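TCR alpha chain (Gallus gallus, PDB 6LIR) probably pairs with the TCR beta chain to form the chicken alpha-beta T-cell receptor, which recognises antigen presented by MHC molecules. Local coordinates at residues P109-S114 against A165-T170. Residues are numbered along the deposited sequence; the frame is centred on the assembly and turned at random.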
loop_
_atom_site.group_PDB
_atom_site.type_symbol
_atom_site.label_atom_id
_atom_site.label_comp_id
_atom_site.label_asym_id
_atom_site.label_seq_id
_atom_site.Cartn_x
_atom_site.Cartn_y
_atom_site.Cartn_z
ATOM N N PRO A 109 4.765 7.049 -15.303
ATOM C CA PRO A 109 4.048 7.432 -16.522
ATOM C C PRO A 109 4.795 8.513 -17.286
ATOM O O PRO A 109 5.638 9.232 -16.747
ATOM C CB PRO A 109 2.702 7.955 -16.005
ATOM C CG PRO A 109 2.621 7.517 -14.565
ATOM C CD PRO A 109 4.034 7.428 -14.084
ATOM N N HIS A 110 4.500 8.594 -18.581
ATOM C CA HIS A 110 5.079 9.647 -19.403
ATOM C C HIS A 110 4.283 10.915 -19.172
ATOM O O HIS A 110 3.051 10.896 -19.154
ATOM C CB HIS A 110 5.068 9.292 -20.890
ATOM C CG HIS A 110 6.008 10.127 -21.708
ATOM N ND1 HIS A 110 5.638 10.731 -22.891
ATOM C CD2 HIS A 110 7.302 10.468 -21.503
ATOM C CE1 HIS A 110 6.664 11.406 -23.379
ATOM N NE2 HIS A 110 7.686 11.264 -22.556
ATOM N N ILE A 111 4.988 12.010 -18.956
ATOM C CA ILE A 111 4.356 13.243 -18.521
ATOM C C ILE A 111 4.951 14.388 -19.312
ATOM O O ILE A 111 6.132 14.365 -19.673
ATOM C CB ILE A 111 4.528 13.492 -17.005
ATOM C CG1 ILE A 111 6.005 13.474 -16.612
ATOM C CG2 ILE A 111 3.712 12.495 -16.193
ATOM C CD1 ILE A 111 6.575 14.851 -16.350
ATOM N N THR A 112 4.120 15.373 -19.602
ATOM C CA THR A 112 4.599 16.634 -20.113
ATOM C C THR A 112 4.620 17.591 -18.943
ATOM O O THR A 112 3.567 17.833 -18.337
ATOM C CB THR A 112 3.668 17.162 -21.187
ATOM O OG1 THR A 112 2.401 17.469 -20.600
ATOM C CG2 THR A 112 3.481 16.103 -22.268
ATOM N N PRO A 113 5.760 18.158 -18.576
ATOM C CA PRO A 113 5.794 18.945 -17.343
ATOM C C PRO A 113 5.204 20.325 -17.569
ATOM O O PRO A 113 5.316 20.922 -18.647
ATOM C CB PRO A 113 7.291 19.029 -17.011
ATOM C CG PRO A 113 7.940 17.961 -17.847
ATOM C CD PRO A 113 7.112 17.842 -19.075
ATOM N N SER A 114 4.595 20.825 -16.514
ATOM C CA SER A 114 4.072 22.174 -16.397
ATOM C C SER A 114 3.962 22.430 -14.903
ATOM O O SER A 114 2.853 22.563 -14.369
ATOM C CB SER A 114 2.724 22.321 -17.102
ATOM O OG SER A 114 2.489 23.672 -17.449
ATOM N N ALA A 165 -1.975 11.195 -16.606
ATOM C CA ALA A 165 -1.278 10.995 -15.347
ATOM C C ALA A 165 -0.547 12.269 -14.946
ATOM O O ALA A 165 -0.091 13.040 -15.794
ATOM C CB ALA A 165 -0.288 9.828 -15.437
ATOM N N SER A 166 -0.422 12.474 -13.639
ATOM C CA SER A 166 0.246 13.660 -13.134
ATOM C C SER A 166 0.795 13.361 -11.751
ATOM O O SER A 166 0.166 12.650 -10.963
ATOM C CB SER A 166 -0.707 14.863 -13.072
ATOM O OG SER A 166 -1.836 14.584 -12.258
ATOM N N TYR A 167 1.966 13.912 -11.466
ATOM C CA TYR A 167 2.585 13.763 -10.162
ATOM C C TYR A 167 2.066 14.851 -9.236
ATOM O O TYR A 167 1.730 15.955 -9.671
ATOM C CB TYR A 167 4.108 13.870 -10.267
ATOM C CG TYR A 167 4.808 12.604 -10.698
ATOM C CD1 TYR A 167 4.853 12.231 -12.036
ATOM C CD2 TYR A 167 5.440 11.786 -9.766
ATOM C CE1 TYR A 167 5.502 11.074 -12.434
ATOM C CE2 TYR A 167 6.092 10.635 -10.153
ATOM C CZ TYR A 167 6.118 10.281 -11.486
ATOM O OH TYR A 167 6.764 9.128 -11.870
ATOM N N LEU A 168 2.033 14.535 -7.943
ATOM C CA LEU A 168 1.622 15.486 -6.922
ATOM C C LEU A 168 2.523 15.298 -5.716
ATOM O O LEU A 168 2.777 14.166 -5.297
ATOM C CB LEU A 168 0.159 15.278 -6.498
ATOM C CG LEU A 168 -0.934 15.144 -7.557
ATOM C CD1 LEU A 168 -2.236 14.672 -6.917
ATOM C CD2 LEU A 168 -1.137 16.460 -8.285
ATOM N N SER A 169 3.001 16.406 -5.169
ATOM C CA SER A 169 3.756 16.419 -3.927
ATOM C C SER A 169 3.078 17.386 -2.971
ATOM O O SER A 169 2.523 18.401 -3.394
ATOM C CB SER A 169 5.225 16.814 -4.152
ATOM O OG SER A 169 5.989 15.691 -4.574
ATOM N N THR A 170 3.112 17.067 -1.678
ATOM C CA THR A 170 2.500 17.941 -0.688
ATOM C C THR A 170 3.341 17.977 0.577
ATOM O O THR A 170 4.047 17.024 0.904
ATOM C CB THR A 170 1.080 17.485 -0.298
ATOM O OG1 THR A 170 1.094 16.090 0.034
ATOM C CG2 THR A 170 0.093 17.734 -1.426
#
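The linker between the variable and constant immunoglobulin domains of the alpha chain crosses the start of constant-domain strand 164-174, where Pro109 and Ile111 meet Ala165 and Tyr167. No hydrogen bond joins the two segments, and the contact is made by van der Waals packing, mostly of apolar groups. Pro109 lays one side of its ring against the small methyl of Ala165, CB to CB at 3.6 Å and Pro109 CG to Ala165 CB at 3.8 Å; alanine's short side chain lets the proline ring come close to the strand. The neighbouring ring carbon, Pro109 CD, approaches the phenol obliquely, 3.9 Å from Tyr167 OH. Tyrosine suits this place because it is long: with CG anti to its carbonyl carbon (chi1 -82°), the ring spans the gap from strand to linker. Ile111 turns its CG2 methyl to both strand residues: CG2 lies 3.9 Å from Ala165 O, and it meets the edge of the Tyr167 ring near its plane, 4.3 Å from Tyr167 CD1. The intervening His110 points the other way, an alternation that suits an extended linker. Val153 of the adjacent strand 150-156 touches both Pro109 and Tyr167, while Pro109 also rests on Glu12 of the variable domain. On the strand, Ser166 OG hydrogen-bonds Arg186 of the TCR beta chain. This is the packing expected at the V-C elbow of a T-cell receptor chain, where the linker leaving the variable domain lies against the constant domain.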